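Local coordinates for protein L-lactate dehydrogenase (Trichomonas vaginalis, PDB 4UUL) that probably interconverts L-lactate and pyruvate with NAD as coenzyme, and belongs to the lactate/malate dehydrogenase superfamily, at residues 37-42 with 54-59; 99-104 with 324-329; 283-288 with 311-316. The protein carries 1 engineered substitution. All blocks are in the same frame, centred on the assembly; numbering follows the deposited sequence. Where two conformers were deposited one is given.

Contact 1: 37-42 with 54-59; sequences LHLLDI and MELEDC
Leu56, on helix 46-57, reaches two leucines of strand 35-40 with a single methyl. CD1 of Leu56 lies 4.1 Å from CD1 of Leu37 and equally 4.1 Å from CD1 of Leu39. Leu39 and Leu56 come tip to tip, whereas the side chain of Leu37 slants across that of Leu56. Residues two apart on a strand point to the same side of the sheet, which is why both leucines can share one helical partner. The chi1 of Leu56, -67°, sets CG anti to the carbonyl carbon, and with the rest extended the side chains of Leu37 and Leu56 together bridge the 10.3 Å between their CA atoms. Leucine suits all three places, being apolar and branched at CG, so that a terminal methyl reaches well beyond the backbone.

Further out, His22 of helix 15-25 packs on Leu56, while Val7 and Phe67 of the flanking strands touch Leu37. Strand 35-40, helix 46-57 and strand 64-70 form a right-handed beta-alpha-beta crossover of the Rossmann fold. Where the strand ends, Asp41 is seen to bind NADH in this protein. OD1 of Asp41 accepts the N-H of Ile42 through the anti lone pair (N to OD1 2.8 Å, 149° at the hydrogen), while OD2 takes the N-H of Ala13 in the glycine-rich loop. Past Leu56, Glu57 and Asp58 form salt bridges to Arg228 of the second subunit. With only methyls meeting, the contact is hydrophobic and weakly directional; directional bonds lie elsewhere, between the strands, at the coenzyme site and at the subunit boundary.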
loop_
_atom_site.group_PDB
_atom_site.type_symbol
_atom_site.label_atom_id
_atom_site.label_comp_id
_atom_site.label_asym_id
_atom_site.label_seq_id
_atom_site.Cartn_x
_atom_site.Cartn_y
_atom_site.Cartn_z
ATOM N N LEU B 37 -15.159 -5.245 -2.712
ATOM C CA LEU B 37 -14.970 -3.782 -2.583
ATOM C C LEU B 37 -16.052 -3.034 -3.334
ATOM O O LEU B 37 -16.275 -3.250 -4.506
ATOM C CB LEU B 37 -13.587 -3.369 -3.090
ATOM C CG LEU B 37 -12.401 -3.981 -2.334
ATOM C CD1 LEU B 37 -11.130 -3.531 -2.978
ATOM C CD2 LEU B 37 -12.466 -3.594 -0.920
ATOM N N HIS B 38 -16.702 -2.129 -2.622
ATOM C CA HIS B 38 -17.612 -1.141 -3.227
ATOM C C HIS B 38 -16.830 0.161 -3.314
ATOM O O HIS B 38 -16.370 0.681 -2.295
ATOM C CB HIS B 38 -18.838 -0.958 -2.371
ATOM C CG HIS B 38 -19.681 -2.180 -2.224
ATOM N ND1 HIS B 38 -20.992 -2.225 -2.637
ATOM C CD2 HIS B 38 -19.442 -3.384 -1.646
ATOM C CE1 HIS B 38 -21.511 -3.408 -2.347
ATOM N NE2 HIS B 38 -20.586 -4.142 -1.767
ATOM N N LEU B 39 -16.608 0.632 -4.544
ATOM C CA LEU B 39 -15.706 1.742 -4.819
ATOM C C LEU B 39 -16.513 2.875 -5.419
ATOM O O LEU B 39 -16.958 2.797 -6.574
ATOM C CB LEU B 39 -14.594 1.279 -5.766
ATOM C CG LEU B 39 -13.799 0.082 -5.256
ATOM C CD1 LEU B 39 -12.895 -0.452 -6.330
ATOM C CD2 LEU B 39 -12.937 0.484 -4.074
ATOM N N LEU B 40 -16.768 3.925 -4.622
ATOM C CA LEU B 40 -17.637 5.016 -5.002
ATOM C C LEU B 40 -16.850 6.262 -5.318
ATOM O O LEU B 40 -15.945 6.646 -4.570
ATOM C CB LEU B 40 -18.637 5.312 -3.877
ATOM C CG LEU B 40 -19.601 6.477 -4.057
ATOM C CD1 LEU B 40 -20.563 6.231 -5.215
ATOM C CD2 LEU B 40 -20.366 6.786 -2.757
ATOM N N ASP B 41 -17.200 6.914 -6.432
ATOM C CA ASP B 41 -16.659 8.242 -6.732
ATOM C C ASP B 41 -17.636 8.963 -7.668
ATOM O O ASP B 41 -18.734 8.472 -7.879
ATOM C CB ASP B 41 -15.202 8.174 -7.232
ATOM C CG ASP B 41 -14.342 9.340 -6.784
ATOM O OD1 ASP B 41 -14.845 10.480 -6.779
ATOM O OD2 ASP B 41 -13.169 9.099 -6.395
ATOM N N ILE B 42 -17.255 10.138 -8.133
ATOM C CA ILE B 42 -18.123 10.951 -8.944
ATOM C C ILE B 42 -17.814 10.747 -10.423
ATOM O O ILE B 42 -16.736 10.274 -10.781
ATOM C CB ILE B 42 -18.002 12.418 -8.587
ATOM C CG1 ILE B 42 -16.564 12.905 -8.715
ATOM C CG2 ILE B 42 -18.580 12.667 -7.183
ATOM C CD1 ILE B 42 -16.479 14.460 -8.663
ATOM N N MET B 54 -8.501 -1.945 -12.731
ATOM C CA MET B 54 -7.648 -2.747 -13.604
ATOM C C MET B 54 -6.394 -3.190 -12.824
ATOM O O MET B 54 -5.910 -4.332 -12.994
ATOM C CB MET B 54 -7.252 -1.908 -14.770
ATOM C CG MET B 54 -8.340 -1.721 -15.791
ATOM S SD MET B 54 -7.933 -0.461 -17.061
ATOM C CE MET B 54 -7.008 -1.422 -18.227
ATOM N N GLU B 55 -5.813 -2.311 -12.014
ATOM C CA GLU B 55 -4.682 -2.717 -11.190
ATOM C C GLU B 55 -5.057 -3.710 -10.138
ATOM O O GLU B 55 -4.276 -4.667 -9.898
ATOM C CB GLU B 55 -3.916 -1.541 -10.610
ATOM C CG GLU B 55 -3.134 -0.798 -11.667
ATOM C CD GLU B 55 -2.054 0.040 -11.049
ATOM O OE1 GLU B 55 -1.039 -0.536 -10.572
ATOM O OE2 GLU B 55 -2.223 1.285 -10.974
ATOM N N LEU B 56 -6.234 -3.562 -9.536
ATOM C CA LEU B 56 -6.671 -4.588 -8.589
ATOM C C LEU B 56 -6.746 -5.943 -9.270
ATOM O O LEU B 56 -6.245 -6.941 -8.748
ATOM C CB LEU B 56 -8.018 -4.238 -7.986
ATOM C CG LEU B 56 -8.115 -3.033 -7.080
ATOM C CD1 LEU B 56 -9.586 -2.764 -6.725
ATOM C CD2 LEU B 56 -7.355 -3.275 -5.790
ATOM N N GLU B 57 -7.370 -5.974 -10.454
ATOM C CA GLU B 57 -7.429 -7.207 -11.242
ATOM C C GLU B 57 -6.057 -7.810 -11.479
ATOM O O GLU B 57 -5.856 -9.018 -11.310
ATOM C CB GLU B 57 -8.146 -6.934 -12.574
ATOM C CG GLU B 57 -9.598 -6.679 -12.385
ATOM C CD GLU B 57 -10.327 -6.224 -13.652
ATOM O OE1 GLU B 57 -9.668 -5.805 -14.614
ATOM O OE2 GLU B 57 -11.568 -6.358 -13.696
ATOM N N ASP B 58 -5.124 -6.952 -11.846
ATOM C CA ASP B 58 -3.788 -7.361 -12.239
ATOM C C ASP B 58 -2.890 -7.769 -11.054
ATOM O O ASP B 58 -1.727 -8.179 -11.254
ATOM C CB ASP B 58 -3.087 -6.201 -12.948
ATOM C CG ASP B 58 -3.631 -5.949 -14.335
ATOM O OD1 ASP B 58 -4.510 -6.733 -14.792
ATOM O OD2 ASP B 58 -3.138 -5.010 -15.010
ATOM N N CYS B 59 -3.438 -7.738 -9.856
ATOM C CA CYS B 59 -2.747 -8.322 -8.704
ATOM C C CYS B 59 -3.133 -9.795 -8.496
ATOM O O CYS B 59 -2.486 -10.457 -7.700
ATOM C CB CYS B 59 -3.065 -7.525 -7.438
ATOM S SG CYS B 59 -2.309 -5.887 -7.426
#

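Contact 2: 99-104 with 324-329; sequences DLISSN and KEIALN
Ile101 and Ser102 meet Ile326 and Ala327 where the two helical segments approach to 8.3 Å between axes, their N-to-C directions 49° apart. The isoleucines point across, while Ser102 and Ala327 lie alongside. The CA atoms of Ser102 and Ala327, the nearest pair, lie 5.1 Å apart, which suits two such small residues. Ile101 takes part in both apolar pairs. Chi1 of -67° puts CG1 of Ile101 beside the backbone N and so CG2 anti to it, whence CG2 reaches CB of Ala327 at 3.8 Å and CG2 of Ile326 at 3.9 Å. The two isoleucine side chains cross at about a right angle, and their CD1 methyls approach to 4.2 Å. Branching at CB gives each isoleucine a methyl close to its own helix and a longer arm.

The helices come from different parts of the fold: 97-118 belongs to the NAD-binding Rossmann domain and 307-337 is the long terminal helix of the alpha/beta C-terminal domain. Helix 132-141 joins the packing, with Thr134 and Ile138 against Ala327.

OG of Ser102 lies 3.7 Å from CG2 of Ile326 and bonds to O of Ala98, one turn back on its own helix, so the serine can lie beside a methyl with its polar end satisfied. Asn104 is predicted to bind NAD(+). ND2 of Asn104 gives a nearly straight bond (167°) to O of Leu100 at 2.9 Å, close to its own amide plane. The backbone N of Asn104 reaches the same oxygen from the opposite face, and OD1 accepts the N-H of Met89, fixing the rotation of the amide.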
loop_
_atom_site.group_PDB
_atom_site.type_symbol
_atom_site.label_atom_id
_atom_site.label_comp_id
_atom_site.label_asym_id
_atom_site.label_seq_id
_atom_site.Cartn_x
_atom_site.Cartn_y
_atom_site.Cartn_z
ATOM N N ASP B 99 -17.400 27.573 6.940
ATOM C CA ASP B 99 -17.933 27.238 5.614
ATOM C C ASP B 99 -17.527 25.802 5.189
ATOM O O ASP B 99 -18.314 25.130 4.533
ATOM C CB ASP B 99 -17.449 28.245 4.588
ATOM C CG ASP B 99 -17.840 29.645 4.936
ATOM O OD1 ASP B 99 -19.077 29.939 4.944
ATOM O OD2 ASP B 99 -16.896 30.443 5.210
ATOM N N LEU B 100 -16.365 25.353 5.639
ATOM C CA LEU B 100 -15.950 23.985 5.405
ATOM C C LEU B 100 -16.914 23.021 6.118
ATOM O O LEU B 100 -17.333 21.995 5.551
ATOM C CB LEU B 100 -14.547 23.770 5.943
ATOM C CG LEU B 100 -14.033 22.314 5.815
ATOM C CD1 LEU B 100 -13.785 21.940 4.341
ATOM C CD2 LEU B 100 -12.797 22.162 6.625
ATOM N N ILE B 101 -17.253 23.325 7.368
ATOM C CA ILE B 101 -18.199 22.519 8.105
ATOM C C ILE B 101 -19.531 22.543 7.383
ATOM O O ILE B 101 -20.159 21.497 7.209
ATOM C CB ILE B 101 -18.331 23.024 9.538
ATOM C CG1 ILE B 101 -17.037 22.809 10.318
ATOM C CG2 ILE B 101 -19.515 22.407 10.213
ATOM C CD1 ILE B 101 -16.928 23.743 11.512
ATOM N N SER B 102 -19.971 23.732 6.972
ATOM C CA SER B 102 -21.270 23.873 6.320
ATOM C C SER B 102 -21.376 23.094 5.017
ATOM O O SER B 102 -22.326 22.365 4.807
ATOM C CB SER B 102 -21.539 25.328 6.007
ATOM O OG SER B 102 -21.715 26.031 7.204
ATOM N N SER B 103 -20.360 23.176 4.172
ATOM C CA SER B 103 -20.471 22.520 2.886
ATOM C C SER B 103 -20.525 20.999 3.101
ATOM O O SER B 103 -21.226 20.247 2.407
ATOM C CB SER B 103 -19.306 22.942 1.984
ATOM O OG SER B 103 -18.084 22.417 2.512
ATOM N N ASN B 104 -19.746 20.511 4.045
ATOM C CA ASN B 104 -19.711 19.074 4.295
ATOM C C ASN B 104 -20.980 18.544 4.959
ATOM O O ASN B 104 -21.272 17.362 4.887
ATOM C CB ASN B 104 -18.448 18.685 5.047
ATOM C CG ASN B 104 -17.282 18.594 4.109
ATOM O OD1 ASN B 104 -17.141 17.601 3.413
ATOM N ND2 ASN B 104 -16.495 19.627 4.026
ATOM N N LYS B 324 -20.887 21.483 15.616
ATOM C CA LYS B 324 -22.164 20.822 15.436
ATOM C C LYS B 324 -23.258 21.855 15.178
ATOM O O LYS B 324 -24.088 21.673 14.304
ATOM C CB LYS B 324 -22.480 19.949 16.667
ATOM C CG LYS B 324 -23.812 19.253 16.591
ATOM C CD LYS B 324 -24.081 18.450 17.839
ATOM C CE LYS B 324 -25.420 17.789 17.854
ATOM N NZ LYS B 324 -25.717 17.128 19.159
ATOM N N GLU B 325 -23.292 22.893 16.006
ATOM C CA GLU B 325 -24.243 23.954 15.816
ATOM C C GLU B 325 -24.135 24.596 14.423
ATOM O O GLU B 325 -25.133 24.892 13.775
ATOM C CB GLU B 325 -24.028 25.013 16.901
ATOM C CG GLU B 325 -24.988 26.215 16.853
ATOM C CD GLU B 325 -24.580 27.232 17.938
ATOM O OE1 GLU B 325 -24.314 26.808 19.089
ATOM O OE2 GLU B 325 -24.446 28.419 17.616
ATOM N N ILE B 326 -22.913 24.824 13.962
ATOM C CA ILE B 326 -22.730 25.427 12.645
ATOM C C ILE B 326 -23.329 24.523 11.568
ATOM O O ILE B 326 -24.026 24.968 10.671
ATOM C CB ILE B 326 -21.207 25.657 12.342
ATOM C CG1 ILE B 326 -20.639 26.764 13.241
ATOM C CG2 ILE B 326 -20.990 25.967 10.844
ATOM C CD1 ILE B 326 -19.139 26.854 13.207
ATOM N N ALA B 327 -23.033 23.225 11.645
ATOM C CA ALA B 327 -23.476 22.254 10.652
ATOM C C ALA B 327 -24.990 22.169 10.663
ATOM O O ALA B 327 -25.618 22.255 9.607
ATOM C CB ALA B 327 -22.871 20.873 10.945
ATOM N N LEU B 328 -25.580 22.030 11.859
ATOM C CA LEU B 328 -27.043 21.925 11.942
ATOM C C LEU B 328 -27.745 23.209 11.509
ATOM O O LEU B 328 -28.740 23.163 10.813
ATOM C CB LEU B 328 -27.500 21.479 13.336
ATOM C CG LEU B 328 -27.113 20.034 13.681
ATOM C CD1 LEU B 328 -27.551 19.724 15.092
ATOM C CD2 LEU B 328 -27.725 19.015 12.746
ATOM N N ASN B 329 -27.154 24.338 11.821
ATOM C CA ASN B 329 -27.746 25.595 11.388
ATOM C C ASN B 329 -27.709 25.741 9.867
ATOM O O ASN B 329 -28.665 26.183 9.247
ATOM C CB ASN B 329 -27.031 26.784 12.028
ATOM C CG ASN B 329 -27.510 28.125 11.431
ATOM O OD1 ASN B 329 -28.655 28.510 11.631
ATOM N ND2 ASN B 329 -26.651 28.803 10.655
#

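Contact 3: 283-288 with 311-316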
loop_
_atom_site.group_PDB
_atom_site.type_symbol
_atom_site.label_atom_id
_atom_site.label_comp_id
_atom_site.label_asym_id
_atom_site.label_seq_id
_atom_site.Cartn_x
_atom_site.Cartn_y
_atom_site.Cartn_z
ATOM N N VAL B 283 -21.622 14.840 20.856
ATOM C CA VAL B 283 -20.656 15.048 19.798
ATOM C C VAL B 283 -19.853 13.745 19.631
ATOM O O VAL B 283 -20.035 12.796 20.398
ATOM C CB VAL B 283 -19.728 16.223 20.066
ATOM C CG1 VAL B 283 -20.491 17.544 20.039
ATOM C CG2 VAL B 283 -18.969 16.055 21.377
ATOM N N VAL B 284 -18.971 13.745 18.637
ATOM C CA VAL B 284 -18.009 12.672 18.381
ATOM C C VAL B 284 -16.669 13.220 18.842
ATOM O O VAL B 284 -16.237 14.289 18.394
ATOM C CB VAL B 284 -18.037 12.262 16.909
ATOM C CG1 VAL B 284 -16.874 11.302 16.574
ATOM C CG2 VAL B 284 -19.374 11.676 16.549
ATOM N N PHE B 285 -15.998 12.494 19.748
ATOM C CA PHE B 285 -14.871 13.028 20.513
ATOM C C PHE B 285 -13.799 11.939 20.569
ATOM O O PHE B 285 -14.128 10.780 20.830
ATOM C CB PHE B 285 -15.424 13.346 21.911
ATOM C CG PHE B 285 -14.506 14.153 22.819
ATOM C CD1 PHE B 285 -13.454 13.556 23.533
ATOM C CD2 PHE B 285 -14.750 15.501 23.018
ATOM C CE1 PHE B 285 -12.664 14.297 24.365
ATOM C CE2 PHE B 285 -13.941 16.233 23.864
ATOM C CZ PHE B 285 -12.911 15.662 24.530
ATOM N N SER B 286 -12.536 12.300 20.295
ATOM C CA SER B 286 -11.489 11.307 20.376
ATOM C C SER B 286 -11.139 10.997 21.830
ATOM O O SER B 286 -10.909 11.906 22.646
ATOM C CB SER B 286 -10.241 11.781 19.619
ATOM O OG SER B 286 -9.269 10.749 19.637
ATOM N N PHE B 287 -11.207 9.714 22.159
ATOM C CA PHE B 287 -10.876 9.182 23.492
ATOM C C PHE B 287 -9.799 8.117 23.368
ATOM O O PHE B 287 -9.678 7.488 22.302
ATOM C CB PHE B 287 -12.074 8.453 24.099
ATOM C CG PHE B 287 -13.196 9.345 24.629
ATOM C CD1 PHE B 287 -13.136 9.886 25.880
ATOM C CD2 PHE B 287 -14.305 9.616 23.861
ATOM C CE1 PHE B 287 -14.147 10.658 26.397
ATOM C CE2 PHE B 287 -15.353 10.386 24.372
ATOM C CZ PHE B 287 -15.277 10.875 25.640
ATOM N N PRO B 288 -9.087 7.856 24.472
ATOM C CA PRO B 288 -8.273 6.628 24.514
ATOM C C PRO B 288 -9.190 5.415 24.598
ATOM O O PRO B 288 -10.038 5.329 25.517
ATOM C CB PRO B 288 -7.447 6.799 25.771
ATOM C CG PRO B 288 -8.348 7.617 26.686
ATOM C CD PRO B 288 -9.156 8.562 25.759
ATOM N N GLU B 311 -8.619 21.742 31.219
ATOM C CA GLU B 311 -8.858 22.927 30.436
ATOM C C GLU B 311 -8.840 22.590 28.942
ATOM O O GLU B 311 -9.703 23.040 28.188
ATOM C CB GLU B 311 -7.851 24.036 30.804
ATOM C CG GLU B 311 -8.080 25.364 30.074
ATOM C CD GLU B 311 -7.102 26.457 30.475
ATOM O OE1 GLU B 311 -6.417 26.308 31.514
ATOM O OE2 GLU B 311 -7.028 27.478 29.750
ATOM N N LYS B 312 -7.891 21.782 28.504
ATOM C CA LYS B 312 -7.804 21.427 27.095
ATOM C C LYS B 312 -9.032 20.623 26.641
ATOM O O LYS B 312 -9.546 20.847 25.565
ATOM C CB LYS B 312 -6.540 20.605 26.811
ATOM C CG LYS B 312 -5.236 21.308 26.959
ATOM C CD LYS B 312 -5.069 22.471 26.017
ATOM C CE LYS B 312 -4.745 21.995 24.638
ATOM N NZ LYS B 312 -4.578 23.165 23.703
ATOM N N LEU B 313 -9.442 19.670 27.462
ATOM C CA LEU B 313 -10.624 18.863 27.183
ATOM C C LEU B 313 -11.879 19.719 27.097
ATOM O O LEU B 313 -12.704 19.555 26.221
ATOM C CB LEU B 313 -10.837 17.745 28.232
ATOM C CG LEU B 313 -9.808 16.625 28.234
ATOM C CD1 LEU B 313 -10.090 15.666 29.376
ATOM C CD2 LEU B 313 -9.807 15.862 26.925
ATOM N N ASP B 314 -12.015 20.656 28.027
ATOM C CA ASP B 314 -13.173 21.536 28.040
ATOM C C ASP B 314 -13.202 22.406 26.796
ATOM O O ASP B 314 -14.251 22.646 26.206
ATOM C CB ASP B 314 -13.140 22.395 29.301
ATOM C CG ASP B 314 -13.342 21.597 30.583
ATOM O OD1 ASP B 314 -13.775 20.430 30.542
ATOM O OD2 ASP B 314 -13.018 22.186 31.654
ATOM N N PHE B 315 -12.043 22.900 26.383
ATOM C CA PHE B 315 -11.993 23.791 25.228
ATOM C C PHE B 315 -12.362 23.020 23.952
ATOM O O PHE B 315 -13.091 23.512 23.090
ATOM C CB PHE B 315 -10.589 24.379 25.091
ATOM C CG PHE B 315 -10.438 25.384 24.020
ATOM C CD1 PHE B 315 -10.712 26.722 24.266
ATOM C CD2 PHE B 315 -9.986 25.023 22.777
ATOM C CE1 PHE B 315 -10.545 27.675 23.279
ATOM C CE2 PHE B 315 -9.845 25.953 21.757
ATOM C CZ PHE B 315 -10.109 27.299 22.015
ATOM N N THR B 316 -11.845 21.794 23.775
ATOM C CA THR B 316 -12.121 21.020 22.565
ATOM C C THR B 316 -13.555 20.514 22.596
ATOM O O THR B 316 -14.220 20.452 21.552
ATOM C CB THR B 316 -11.075 19.928 22.345
ATOM O OG1 THR B 316 -11.203 19.426 20.999
ATOM C CG2 THR B 316 -11.258 18.751 23.298
#
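The ring of Phe285 projects from strand 284-291 to meet Leu313 and Thr316, which lie three residues apart on helix 307-337. Its chi1 of -169° puts CG opposite the backbone N, and this swings the far end of the ring toward the helix although the CB bond itself does not aim there. CD2 of Leu313 comes to the rim in the ring plane, 3.9 Å from CZ of Phe285, and the two side chains cross at about a right angle. Thr316 approaches at a slant instead: its CG2 is 3.7 Å from CZ and also 3.7 Å from CE2 of Phe285. A flat aromatic can thus meet two methyls at once with its narrow end.

Thr316 has an uncommon torsion for a helix. At chi1 -166° its methyl occupies the crowded position between backbone N and carbonyl carbon, while OG1 points off opposite the N. There OG1 bonds with OG of Ser189 and accepts the N-H of Asn185. Threonine therefore serves two environments, presenting a methyl to the phenylalanine and a hydroxyl to the chain leading to His186, the predicted proton acceptor.

Phe285 also rests CD1 3.7 Å above the ring plane of Phe287, offset toward the rim, linking two side chains of the same strand. Around this group, Leu320 packs on Phe285 from farther along helix 307-337, and Trp183, at the end of strand 177-183, touches both Leu313 and Phe287. Strand 284-291 runs between 265-270 and 297-299 in an antiparallel sheet of the C-terminal domain, against which the long terminal helix lies.

In the fold
Contact 1 closes first along the chain, wholly within the Rossmann domain, and lies on the other side of the chain's centre from contact 3, which belongs to the C-terminal domain; their centres are 37 Å apart. Contact 2 bridges the two domains, its segments separated by 219 residues, and the sequence between them includes all of contact 3. Contacts 2 and 3 share helix 307-337, with centres 19 Å apart and nearest atoms about 4 Å apart. One long helix thus packs on its own domain's sheet at 311-316 and on the coenzyme-binding domain at 324-329. Contact 1, 32 Å from contact 2 between centres, lies by the second subunit.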